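Local coordinates for protein dihydrolipoyl dehydrogenase (Elizabethkingia anophelis NUHP1, PDB 6UZI) that probably catalyses the NAD(+)-dependent oxidation of protein-bound dihydrolipoyl groups back to lipoyl groups, with one FAD bound per subunit, at residues 223-228 with 418-423; 364-369 with 424-429; 166-171 with 252-257; 182-187 with 207-212. One frame throughout, in Å; residues are numbered along the deposited sequence.

How the contacts relate
From the N terminus, contact 3 opens first at 166-171, and contact 4 lies nested inside its loop, opening at 182-187 and closing at 207-212 within one beta-alpha-beta unit. Contact 1 opens at 223-228, before the chain closes contact 3 at 252-257, so contacts 1 and 3 cross. Contact 2 opens at 364-369, contact 1 closes at 418-423 and contact 2 at 424-429: another crossing. Contact 4 lies within the parallel sheet of the domain thought to bind NAD; contact 3 ties that sheet's outermost strand 169-170 to an antiparallel hairpin, and the two touch where Ile-186 packs on Val-256. Contact 1 ties helix 223-236 to the dimerisation domain, whose neighbouring strands 364-369 and 416-423 join contacts 1 and 2.

Contact 1: 223-228 with 418-423; sequences GTLSKE and GVHMIG
His-420 opens the contact with its CB, which lies 3.5 Å from Leu-225 CD1, where the first turns of helix 223-236 pack on the antiparallel sheet of the C-terminal dimerisation domain. Helix and strand run almost parallel, 9° apart, with their axes 8.4 Å from each other at the closest. The Leu-225 and His-420 side chains cross at about a right angle. The imidazole turns away from the helix, and its NE2 is hydrogen-bonded to Lys-370 O. At Met-421 it is the backbone that is met: Leu-225 CD2 lies 3.6 Å from Met-421 O, while the methionine side chain leaves the other side of the sheet for helix 426-438. Leu-225 thus straddles two strand residues with its two methyls. Ile-422 returns to the helix side and packs beside Leu-225 and Glu-228, its CG2 lying 4.1 Å from Leu-225 CD2. Val-365 of the neighbouring strand touches both Leu-225 and Ile-422. No hydrogen bond crosses this buried, apolar seam. With CG1 anti to the backbone N (chi1 178°), Ile-422 reaches out to the helix backbone, and CD1 ends 3.8 Å from Glu-228 C.

Contact 2: 364-369 with 424-429; sequences EVAGVG and ARAADM
Helix 426-438 begins above strand 364-369, with Glu-364 CA 5.1 Å from Ala-426 CA and the strand then running on beneath the first turn. Glu-364 carries the contact. Its CG is anti to the carbonyl carbon (chi1 -75°) and the chain is extended beyond it, which brings the carboxylate up beside the start of the helix. There OE1 accepts a hydrogen bond from Ala-427 N at 2.8 Å, with 156° at the hydrogen. The donor arrives from above the carboxylate plane, 39° out of it. Ala-426 N is also near OE1, but its N-H is poorly aimed. A negative group at this end of a helix should be favoured by the helix dipole. Arg-425, the N-cap residue, closes the turn with its carbonyl O, which accepts from both Asp-428 N and Met-429 N. This strand and helix belong to the dimerisation domain of the pyridine nucleotide-disulfide oxidoreductases, and the subunit interface runs alongside. Arg-425 of the second subunit forms salt bridges with Glu-364 OE2 through its NH1 and with Asp-428 OD1 through its NH2; Arg-425 NH1 here in turn bridges to Asp-428 and Glu-364 of the second subunit. Two alanines make the rest of the contact between strand and helix. Ala-426 CB sits 3.3 Å from Glu-364 O, and Ala-366 CB lies 3.5 Å from Ala-426 O.

Contact 3: 166-171 with 252-257; sequences KERVIT and NGDTVK
Arg-168 turns one face of its guanidinium to Asp-254. Asp-254 OD1 stands over that face, 3.3 Å from NH2, and the guanidinium and carboxylate planes are turned 41° against each other. With the oxygen this far out of plane no N-H points at it, so the salt bridge is one of charge alone. Asp-254 CA lies over the same face, 3.7 Å above the plane and displaced toward the rim. A bend at chi3 (110°) swings the guanidinium across the turn, while Arg-168 CD, before it, passes 3.6 Å from Gly-253 O. The group is held further by NE, hydrogen-bonded to Asp-273 O, and by a cation-pi contact with Tyr-274. Gly-253 and Asp-254 form the type II' turn of a two-residue beta hairpin joining strands 245-252 and 255-261, closed by paired backbone bonds between Asn-252 and Thr-255. This hairpin leans on strand 169-170, the outermost strand of the parallel sheet in the domain thought to bind NAD. Deeper in, two valines meet: Val-169 CG2 lies 4.0 Å from Val-256 CG2, the side chains crossing at a slant. Val-256 CG2 also touches the stem of Arg-168, 4.1 Å from its CB.

Contact 4: 182-187 with 207-212; sequences PKHLIV and DVTVVE
The edge of the His-184 ring meets strand 207-211: NE2 is 2.8 Å from Thr-209 OG1, and CD2 lies 3.3 Å from Asp-207 O. Both oxygens are near the ring plane, and Thr-209 CB lies in it. The Asp-207 carboxylate stands almost perpendicular to the imidazole, 86° away, and only the stem of that side chain comes close. CG of His-184 is anti to the backbone N (chi1 -174°), which lays the ring along the sheet surface toward the next strand. Beneath, the backbones pair in parallel: Asp-207 N is hydrogen-bonded to Lys-183 O, Leu-185 N to Asp-207 O, Thr-209 N to Leu-185 O, Val-187 N to Thr-209 O at 2.8 Å, and Val-211 N to Val-187 O at 2.7 Å. This is a beta-alpha-beta unit of the Rossmann type, strand 184-188, helix 192-203, strand 207-211, with a glycine-rich turn predicted to bind NAD. On the His-184 face Ile-186 and Val-211 lie side by side, CG2 to CG2 4.2 Å. The opposite face is apolar: Val-187 CB packs 4.0 Å from Val-210 CG2, and Val-187 CG2 on Val-208 CG1. Val-211 leads to Glu-212, predicted to bind NAD. The hydrogen bond between His-184 NE2 and Thr-209 OG1, in which either may be the donor, gives the buried hydroxyl a partner and fixes the rotation of the ring.

Contact 1: 223-228 with 418-423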
loop_
_atom_site.group_PDB
_atom_site.type_symbol
_atom_site.label_atom_id
_atom_site.label_comp_id
_atom_site.label_asym_id
_atom_site.label_seq_id
_atom_site.Cartn_x
_atom_site.Cartn_y
_atom_site.Cartn_z
ATOM N N GLY A 223 -6.003 6.716 -20.515
ATOM C CA GLY A 223 -7.415 6.600 -20.856
ATOM C C GLY A 223 -8.125 5.453 -20.159
ATOM O O GLY A 223 -9.312 5.556 -19.835
ATOM N N THR A 224 -7.422 4.341 -19.935
ATOM C CA THR A 224 -8.018 3.235 -19.197
ATOM C C THR A 224 -8.409 3.670 -17.799
ATOM O O THR A 224 -9.479 3.302 -17.298
ATOM C CB THR A 224 -7.046 2.060 -19.132
ATOM O OG1 THR A 224 -6.853 1.538 -20.452
ATOM C CG2 THR A 224 -7.585 0.968 -18.211
ATOM N N LEU A 225 -7.545 4.449 -17.151
ATOM C CA LEU A 225 -7.863 4.940 -15.819
ATOM C C LEU A 225 -9.066 5.872 -15.856
ATOM O O LEU A 225 -9.929 5.822 -14.972
ATOM C CB LEU A 225 -6.640 5.637 -15.231
ATOM C CG LEU A 225 -5.378 4.779 -15.165
ATOM C CD1 LEU A 225 -4.284 5.534 -14.421
ATOM C CD2 LEU A 225 -5.669 3.425 -14.531
ATOM N N SER A 226 -9.137 6.731 -16.874
ATOM C CA SER A 226 -10.300 7.597 -17.039
ATOM C C SER A 226 -11.573 6.765 -17.127
ATOM O O SER A 226 -12.568 7.049 -16.453
ATOM C CB SER A 226 -10.130 8.447 -18.298
ATOM O OG SER A 226 -9.163 9.459 -18.120
ATOM N N LYS A 227 -11.539 5.713 -17.942
ATOM C CA LYS A 227 -12.697 4.846 -18.128
ATOM C C LYS A 227 -13.061 4.135 -16.829
ATOM O O LYS A 227 -14.226 4.135 -16.412
ATOM C CB LYS A 227 -12.389 3.851 -19.253
ATOM C CG LYS A 227 -13.539 2.985 -19.711
ATOM C CD LYS A 227 -13.208 2.336 -21.047
ATOM C CE LYS A 227 -14.080 1.118 -21.311
ATOM N NZ LYS A 227 -13.721 -0.011 -20.408
ATOM N N GLU A 228 -12.074 3.514 -16.179
ATOM C CA GLU A 228 -12.338 2.736 -14.969
ATOM C C GLU A 228 -12.777 3.612 -13.797
ATOM O O GLU A 228 -13.602 3.185 -12.981
ATOM C CB GLU A 228 -11.107 1.917 -14.605
ATOM C CG GLU A 228 -10.836 0.830 -15.610
ATOM C CD GLU A 228 -11.846 -0.297 -15.516
ATOM O OE1 GLU A 228 -12.325 -0.574 -14.396
ATOM O OE2 GLU A 228 -12.174 -0.898 -16.561
ATOM N N GLY A 418 5.247 2.771 -19.013
ATOM C CA GLY A 418 4.237 3.402 -18.182
ATOM C C GLY A 418 3.428 2.379 -17.410
ATOM O O GLY A 418 3.141 1.296 -17.930
ATOM N N VAL A 419 3.063 2.701 -16.168
ATOM C CA VAL A 419 2.290 1.821 -15.293
ATOM C C VAL A 419 1.116 2.621 -14.758
ATOM O O VAL A 419 1.304 3.709 -14.208
ATOM C CB VAL A 419 3.150 1.267 -14.136
ATOM C CG1 VAL A 419 2.352 0.319 -13.254
ATOM C CG2 VAL A 419 4.364 0.542 -14.683
ATOM N N HIS A 420 -0.094 2.086 -14.916
ATOM C CA HIS A 420 -1.315 2.829 -14.611
ATOM C C HIS A 420 -2.255 1.957 -13.792
ATOM O O HIS A 420 -2.680 0.892 -14.250
ATOM C CB HIS A 420 -1.978 3.302 -15.908
ATOM C CG HIS A 420 -1.060 4.106 -16.779
ATOM N ND1 HIS A 420 -0.798 5.440 -16.557
ATOM C CD2 HIS A 420 -0.321 3.754 -17.859
ATOM C CE1 HIS A 420 0.050 5.881 -17.470
ATOM N NE2 HIS A 420 0.358 4.877 -18.269
ATOM N N MET A 421 -2.608 2.429 -12.600
ATOM C CA MET A 421 -3.296 1.623 -11.605
ATOM C C MET A 421 -4.595 2.281 -11.178
ATOM O O MET A 421 -4.671 3.505 -11.028
ATOM C CB MET A 421 -2.432 1.419 -10.352
ATOM C CG MET A 421 -0.979 1.105 -10.596
ATOM S SD MET A 421 -0.170 0.874 -8.999
ATOM C CE MET A 421 1.453 0.319 -9.528
ATOM N N ILE A 422 -5.613 1.455 -10.971
ATOM C CA ILE A 422 -6.782 1.848 -10.203
ATOM C C ILE A 422 -7.174 0.640 -9.366
ATOM O O ILE A 422 -7.363 -0.455 -9.905
ATOM C CB ILE A 422 -7.946 2.332 -11.091
ATOM C CG1 ILE A 422 -9.159 2.687 -10.236
ATOM C CG2 ILE A 422 -8.309 1.304 -12.161
ATOM C CD1 ILE A 422 -10.214 3.404 -11.002
ATOM N N GLY A 423 -7.223 0.814 -8.054
ATOM C CA GLY A 423 -7.474 -0.303 -7.169
ATOM C C GLY A 423 -7.131 0.078 -5.749
ATOM O O GLY A 423 -6.687 1.195 -5.473
#

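Contact 2: 364-369 with 424-429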
loop_
_atom_site.group_PDB
_atom_site.type_symbol
_atom_site.label_atom_id
_atom_site.label_comp_id
_atom_site.label_asym_id
_atom_site.label_seq_id
_atom_site.Cartn_x
_atom_site.Cartn_y
_atom_site.Cartn_z
ATOM N N GLU A 364 -8.141 3.883 -5.069
ATOM C CA GLU A 364 -7.169 4.907 -5.419
ATOM C C GLU A 364 -6.722 4.744 -6.870
ATOM O O GLU A 364 -6.764 3.652 -7.442
ATOM C CB GLU A 364 -5.973 4.834 -4.475
ATOM C CG GLU A 364 -6.251 5.397 -3.085
ATOM C CD GLU A 364 -5.263 4.902 -2.030
ATOM O OE1 GLU A 364 -4.354 4.102 -2.370
ATOM O OE2 GLU A 364 -5.395 5.322 -0.860
ATOM N N VAL A 365 -6.285 5.854 -7.458
ATOM C CA VAL A 365 -5.818 5.915 -8.837
ATOM C C VAL A 365 -4.405 6.481 -8.829
ATOM O O VAL A 365 -4.133 7.478 -8.150
ATOM C CB VAL A 365 -6.741 6.788 -9.709
ATOM C CG1 VAL A 365 -6.309 6.746 -11.173
ATOM C CG2 VAL A 365 -8.183 6.363 -9.555
ATOM N N ALA A 366 -3.511 5.854 -9.582
ATOM C CA ALA A 366 -2.137 6.319 -9.633
ATOM C C ALA A 366 -1.550 5.969 -10.986
ATOM O O ALA A 366 -1.847 4.908 -11.540
ATOM C CB ALA A 366 -1.300 5.707 -8.512
ATOM N N GLY A 367 -0.734 6.865 -11.518
ATOM C CA GLY A 367 -0.054 6.610 -12.772
ATOM C C GLY A 367 1.340 7.197 -12.752
ATOM O O GLY A 367 1.608 8.202 -12.089
ATOM N N VAL A 368 2.238 6.542 -13.490
ATOM C CA VAL A 368 3.590 7.046 -13.689
ATOM C C VAL A 368 4.030 6.643 -15.088
ATOM O O VAL A 368 3.599 5.617 -15.621
ATOM C CB VAL A 368 4.580 6.540 -12.610
ATOM C CG1 VAL A 368 4.833 5.056 -12.741
ATOM C CG2 VAL A 368 5.883 7.324 -12.661
ATOM N N GLY A 369 4.856 7.487 -15.698
ATOM C CA GLY A 369 5.374 7.220 -17.024
ATOM C C GLY A 369 4.477 7.771 -18.117
ATOM O O GLY A 369 3.684 8.699 -17.924
ATOM N N ALA A 424 -7.347 -0.881 -4.847
ATOM C CA ALA A 424 -7.053 -0.651 -3.438
ATOM C C ALA A 424 -5.572 -0.362 -3.249
ATOM O O ALA A 424 -4.716 -1.024 -3.839
ATOM C CB ALA A 424 -7.457 -1.866 -2.602
ATOM N N ARG A 425 -5.279 0.649 -2.429
ATOM C CA ARG A 425 -3.922 1.026 -2.034
ATOM C C ARG A 425 -3.042 1.429 -3.218
ATOM O O ARG A 425 -1.810 1.361 -3.131
ATOM C CB ARG A 425 -3.239 -0.098 -1.245
ATOM C CG ARG A 425 -3.988 -0.550 -0.026
ATOM C CD ARG A 425 -3.204 -1.617 0.721
ATOM N NE ARG A 425 -3.842 -1.950 1.989
ATOM C CZ ARG A 425 -3.250 -2.629 2.963
ATOM N NH1 ARG A 425 -1.993 -3.030 2.821
ATOM N NH2 ARG A 425 -3.906 -2.875 4.095
ATOM N N ALA A 426 -3.639 1.855 -4.332
ATOM C CA ALA A 426 -2.833 2.240 -5.487
ATOM C C ALA A 426 -1.925 3.418 -5.173
ATOM O O ALA A 426 -0.861 3.561 -5.785
ATOM C CB ALA A 426 -3.727 2.565 -6.681
ATOM N N ALA A 427 -2.336 4.283 -4.241
ATOM C CA ALA A 427 -1.513 5.440 -3.909
ATOM C C ALA A 427 -0.139 5.023 -3.397
ATOM O O ALA A 427 0.831 5.768 -3.552
ATOM C CB ALA A 427 -2.229 6.320 -2.884
ATOM N N ASP A 428 -0.027 3.838 -2.801
ATOM C CA ASP A 428 1.261 3.344 -2.343
ATOM C C ASP A 428 1.827 2.229 -3.210
ATOM O O ASP A 428 3.045 2.054 -3.239
ATOM C CB ASP A 428 1.160 2.863 -0.888
ATOM C CG ASP A 428 0.794 3.986 0.064
ATOM O OD1 ASP A 428 -0.383 4.074 0.472
ATOM O OD2 ASP A 428 1.680 4.795 0.398
ATOM N N MET A 429 0.988 1.501 -3.944
ATOM C CA MET A 429 1.518 0.505 -4.865
ATOM C C MET A 429 2.327 1.163 -5.974
ATOM O O MET A 429 3.258 0.554 -6.516
ATOM C CB MET A 429 0.385 -0.314 -5.472
ATOM C CG MET A 429 -0.272 -1.275 -4.524
ATOM S SD MET A 429 -1.234 -2.477 -5.445
ATOM C CE MET A 429 -2.451 -1.441 -6.249
#

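Contact 3: 166-171 with 252-257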
loop_
_atom_site.group_PDB
_atom_site.type_symbol
_atom_site.label_atom_id
_atom_site.label_comp_id
_atom_site.label_asym_id
_atom_site.label_seq_id
_atom_site.Cartn_x
_atom_site.Cartn_y
_atom_site.Cartn_z
ATOM N N LYS A 166 -18.593 31.844 -0.620
ATOM C CA LYS A 166 -18.061 31.157 0.559
ATOM C C LYS A 166 -19.159 30.545 1.424
ATOM O O LYS A 166 -18.938 30.265 2.607
ATOM C CB LYS A 166 -17.180 32.092 1.404
ATOM C CG LYS A 166 -16.124 32.842 0.591
ATOM C CD LYS A 166 -14.794 32.960 1.314
ATOM C CE LYS A 166 -13.727 33.521 0.383
ATOM N NZ LYS A 166 -12.338 33.341 0.908
ATOM N N GLU A 167 -20.346 30.330 0.850
ATOM C CA GLU A 167 -21.446 29.689 1.559
ATOM C C GLU A 167 -21.962 28.503 0.759
ATOM O O GLU A 167 -21.759 27.347 1.146
ATOM C CB GLU A 167 -22.579 30.674 1.827
ATOM C CG GLU A 167 -22.454 31.396 3.147
ATOM C CD GLU A 167 -23.269 32.671 3.192
ATOM O OE1 GLU A 167 -22.940 33.545 4.018
ATOM O OE2 GLU A 167 -24.229 32.801 2.401
ATOM N N ARG A 168 -22.607 28.775 -0.373
ATOM C CA ARG A 168 -23.129 27.716 -1.220
ATOM C C ARG A 168 -22.478 27.653 -2.593
ATOM O O ARG A 168 -22.473 26.579 -3.203
ATOM C CB ARG A 168 -24.646 27.876 -1.386
ATOM C CG ARG A 168 -25.378 27.981 -0.054
ATOM C CD ARG A 168 -26.884 27.838 -0.192
ATOM N NE ARG A 168 -27.326 26.567 0.374
ATOM C CZ ARG A 168 -27.766 26.407 1.619
ATOM N NH1 ARG A 168 -28.131 25.200 2.037
ATOM N NH2 ARG A 168 -27.851 27.448 2.440
ATOM N N VAL A 169 -21.915 28.755 -3.085
ATOM C CA VAL A 169 -21.119 28.742 -4.307
ATOM C C VAL A 169 -19.656 28.874 -3.904
ATOM O O VAL A 169 -19.151 29.983 -3.697
ATOM C CB VAL A 169 -21.559 29.854 -5.272
ATOM C CG1 VAL A 169 -20.680 29.857 -6.507
ATOM C CG2 VAL A 169 -23.007 29.638 -5.671
ATOM N N ILE A 170 -18.972 27.735 -3.780
ATOM C CA ILE A 170 -17.746 27.634 -3.007
ATOM C C ILE A 170 -16.646 26.976 -3.830
ATOM O O ILE A 170 -16.887 26.379 -4.881
ATOM C CB ILE A 170 -17.961 26.834 -1.711
ATOM C CG1 ILE A 170 -18.449 25.426 -2.057
ATOM C CG2 ILE A 170 -18.962 27.528 -0.823
ATOM C CD1 ILE A 170 -18.720 24.570 -0.853
ATOM N N THR A 171 -15.420 27.088 -3.313
ATOM C CA THR A 171 -14.247 26.369 -3.788
ATOM C C THR A 171 -13.903 25.271 -2.787
ATOM O O THR A 171 -14.575 25.092 -1.765
ATOM C CB THR A 171 -13.053 27.313 -3.975
ATOM O OG1 THR A 171 -12.613 27.783 -2.697
ATOM C CG2 THR A 171 -13.425 28.501 -4.818
ATOM N N ASN A 252 -30.089 31.091 -5.409
ATOM C CA ASN A 252 -31.442 31.543 -5.087
ATOM C C ASN A 252 -31.770 31.062 -3.682
ATOM O O ASN A 252 -32.455 30.053 -3.504
ATOM C CB ASN A 252 -32.447 31.028 -6.117
ATOM C CG ASN A 252 -32.060 31.391 -7.534
ATOM O OD1 ASN A 252 -32.034 32.569 -7.894
ATOM N ND2 ASN A 252 -31.759 30.379 -8.349
ATOM N N GLY A 253 -31.258 31.764 -2.681
ATOM C CA GLY A 253 -31.520 31.345 -1.321
ATOM C C GLY A 253 -30.751 30.085 -0.986
ATOM O O GLY A 253 -29.518 30.091 -0.985
ATOM N N ASP A 254 -31.466 28.990 -0.732
ATOM C CA ASP A 254 -30.857 27.706 -0.414
ATOM C C ASP A 254 -30.569 26.863 -1.648
ATOM O O ASP A 254 -30.288 25.666 -1.517
ATOM C CB ASP A 254 -31.757 26.906 0.535
ATOM C CG ASP A 254 -31.883 27.536 1.906
ATOM O OD1 ASP A 254 -31.019 28.360 2.280
ATOM O OD2 ASP A 254 -32.852 27.193 2.617
ATOM N N THR A 255 -30.612 27.447 -2.839
ATOM C CA THR A 255 -30.505 26.663 -4.056
ATOM C C THR A 255 -29.544 27.309 -5.038
ATOM O O THR A 255 -29.504 28.537 -5.175
ATOM C CB THR A 255 -31.887 26.503 -4.704
ATOM O OG1 THR A 255 -32.773 25.894 -3.761
ATOM C CG2 THR A 255 -31.818 25.648 -5.955
ATOM N N VAL A 256 -28.776 26.465 -5.723
ATOM C CA VAL A 256 -27.882 26.890 -6.788
ATOM C C VAL A 256 -28.376 26.271 -8.087
ATOM O O VAL A 256 -28.680 25.074 -8.130
ATOM C CB VAL A 256 -26.429 26.486 -6.503
ATOM C CG1 VAL A 256 -25.540 26.983 -7.610
ATOM C CG2 VAL A 256 -25.982 27.036 -5.149
ATOM N N LYS A 257 -28.474 27.086 -9.131
ATOM C CA LYS A 257 -28.939 26.647 -10.441
ATOM C C LYS A 257 -27.802 26.795 -11.444
ATOM O O LYS A 257 -27.303 27.903 -11.666
ATOM C CB LYS A 257 -30.170 27.448 -10.872
ATOM C CG LYS A 257 -30.821 26.953 -12.147
ATOM C CD LYS A 257 -32.209 27.529 -12.315
ATOM C CE LYS A 257 -32.346 28.274 -13.630
ATOM N NZ LYS A 257 -33.778 28.561 -13.901
#

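Contact 4: 182-187 with 207-212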
loop_
_atom_site.group_PDB
_atom_site.type_symbol
_atom_site.label_atom_id
_atom_site.label_comp_id
_atom_site.label_asym_id
_atom_site.label_seq_id
_atom_site.Cartn_x
_atom_site.Cartn_y
_atom_site.Cartn_z
ATOM N N PRO A 182 -24.311 18.080 2.305
ATOM C CA PRO A 182 -25.208 18.613 1.269
ATOM C C PRO A 182 -26.268 17.602 0.860
ATOM O O PRO A 182 -26.022 16.395 0.821
ATOM C CB PRO A 182 -24.262 18.919 0.104
ATOM C CG PRO A 182 -22.929 19.095 0.742
ATOM C CD PRO A 182 -22.902 18.123 1.889
ATOM N N LYS A 183 -27.462 18.108 0.546
ATOM C CA LYS A 183 -28.478 17.238 -0.031
ATOM C C LYS A 183 -28.130 16.895 -1.473
ATOM O O LYS A 183 -28.162 15.724 -1.867
ATOM C CB LYS A 183 -29.852 17.891 0.067
ATOM C CG LYS A 183 -30.280 18.144 1.494
ATOM C CD LYS A 183 -31.728 18.620 1.599
ATOM C CE LYS A 183 -31.927 20.014 1.031
ATOM N NZ LYS A 183 -33.224 20.584 1.491
ATOM N N HIS A 184 -27.736 17.895 -2.257
ATOM C CA HIS A 184 -27.309 17.671 -3.635
ATOM C C HIS A 184 -26.126 18.588 -3.922
ATOM O O HIS A 184 -26.297 19.802 -4.059
ATOM C CB HIS A 184 -28.453 17.931 -4.614
ATOM C CG HIS A 184 -28.124 17.576 -6.030
ATOM N ND1 HIS A 184 -29.001 17.778 -7.074
ATOM C CD2 HIS A 184 -27.020 17.009 -6.573
ATOM C CE1 HIS A 184 -28.451 17.359 -8.199
ATOM N NE2 HIS A 184 -27.248 16.889 -7.922
ATOM N N LEU A 185 -24.932 18.007 -4.023
ATOM C CA LEU A 185 -23.720 18.760 -4.316
ATOM C C LEU A 185 -23.464 18.716 -5.816
ATOM O O LEU A 185 -23.381 17.633 -6.405
ATOM C CB LEU A 185 -22.518 18.195 -3.561
ATOM C CG LEU A 185 -21.148 18.817 -3.876
ATOM C CD1 LEU A 185 -21.102 20.272 -3.419
ATOM C CD2 LEU A 185 -20.005 18.020 -3.260
ATOM N N ILE A 186 -23.358 19.888 -6.433
ATOM C CA ILE A 186 -22.989 20.011 -7.838
ATOM C C ILE A 186 -21.505 20.344 -7.915
ATOM O O ILE A 186 -21.022 21.218 -7.188
ATOM C CB ILE A 186 -23.831 21.084 -8.551
ATOM C CG1 ILE A 186 -25.318 20.783 -8.415
ATOM C CG2 ILE A 186 -23.487 21.138 -10.040
ATOM C CD1 ILE A 186 -26.185 21.883 -8.973
ATOM N N VAL A 187 -20.770 19.631 -8.766
ATOM C CA VAL A 187 -19.356 19.902 -8.990
ATOM C C VAL A 187 -19.213 20.431 -10.413
ATOM O O VAL A 187 -19.617 19.766 -11.375
ATOM C CB VAL A 187 -18.487 18.653 -8.768
ATOM C CG1 VAL A 187 -17.028 18.960 -9.063
ATOM C CG2 VAL A 187 -18.640 18.143 -7.359
ATOM N N ASP A 207 -26.312 13.581 -2.779
ATOM C CA ASP A 207 -26.329 13.361 -4.215
ATOM C C ASP A 207 -25.242 14.232 -4.824
ATOM O O ASP A 207 -25.116 15.407 -4.468
ATOM C CB ASP A 207 -27.689 13.723 -4.809
ATOM C CG ASP A 207 -28.678 12.585 -4.743
ATOM O OD1 ASP A 207 -28.248 11.422 -4.585
ATOM O OD2 ASP A 207 -29.894 12.858 -4.850
ATOM N N VAL A 208 -24.432 13.661 -5.710
ATOM C CA VAL A 208 -23.322 14.389 -6.314
ATOM C C VAL A 208 -23.425 14.277 -7.827
ATOM O O VAL A 208 -23.446 13.166 -8.372
ATOM C CB VAL A 208 -21.955 13.877 -5.836
ATOM C CG1 VAL A 208 -20.856 14.724 -6.442
ATOM C CG2 VAL A 208 -21.882 13.888 -4.315
ATOM N N THR A 209 -23.469 15.420 -8.502
ATOM C CA THR A 209 -23.460 15.487 -9.957
ATOM C C THR A 209 -22.254 16.308 -10.392
ATOM O O THR A 209 -22.066 17.438 -9.928
ATOM C CB THR A 209 -24.754 16.100 -10.499
ATOM O OG1 THR A 209 -25.883 15.426 -9.930
ATOM C CG2 THR A 209 -24.808 15.970 -12.010
ATOM N N VAL A 210 -21.421 15.727 -11.245
ATOM C CA VAL A 210 -20.250 16.405 -11.784
ATOM C C VAL A 210 -20.635 16.934 -13.160
ATOM O O VAL A 210 -20.976 16.157 -14.060
ATOM C CB VAL A 210 -19.040 15.453 -11.863
ATOM C CG1 VAL A 210 -17.881 16.090 -12.620
ATOM C CG2 VAL A 210 -18.600 15.018 -10.472
ATOM N N VAL A 211 -20.590 18.252 -13.328
ATOM C CA VAL A 211 -20.913 18.893 -14.597
ATOM C C VAL A 211 -19.630 19.481 -15.147
ATOM O O VAL A 211 -19.037 20.383 -14.546
ATOM C CB VAL A 211 -22.009 19.956 -14.444
ATOM C CG1 VAL A 211 -22.397 20.500 -15.809
ATOM C CG2 VAL A 211 -23.223 19.333 -13.785
ATOM N N GLU A 212 -19.225 18.988 -16.306
ATOM C CA GLU A 212 -17.885 19.214 -16.810
ATOM C C GLU A 212 -17.901 19.406 -18.317
ATOM O O GLU A 212 -18.686 18.768 -19.028
ATOM C CB GLU A 212 -17.011 18.026 -16.399
ATOM C CG GLU A 212 -15.669 17.890 -17.029
ATOM C CD GLU A 212 -14.927 16.742 -16.391
ATOM O OE1 GLU A 212 -15.555 16.065 -15.543
ATOM O OE2 GLU A 212 -13.736 16.522 -16.712
#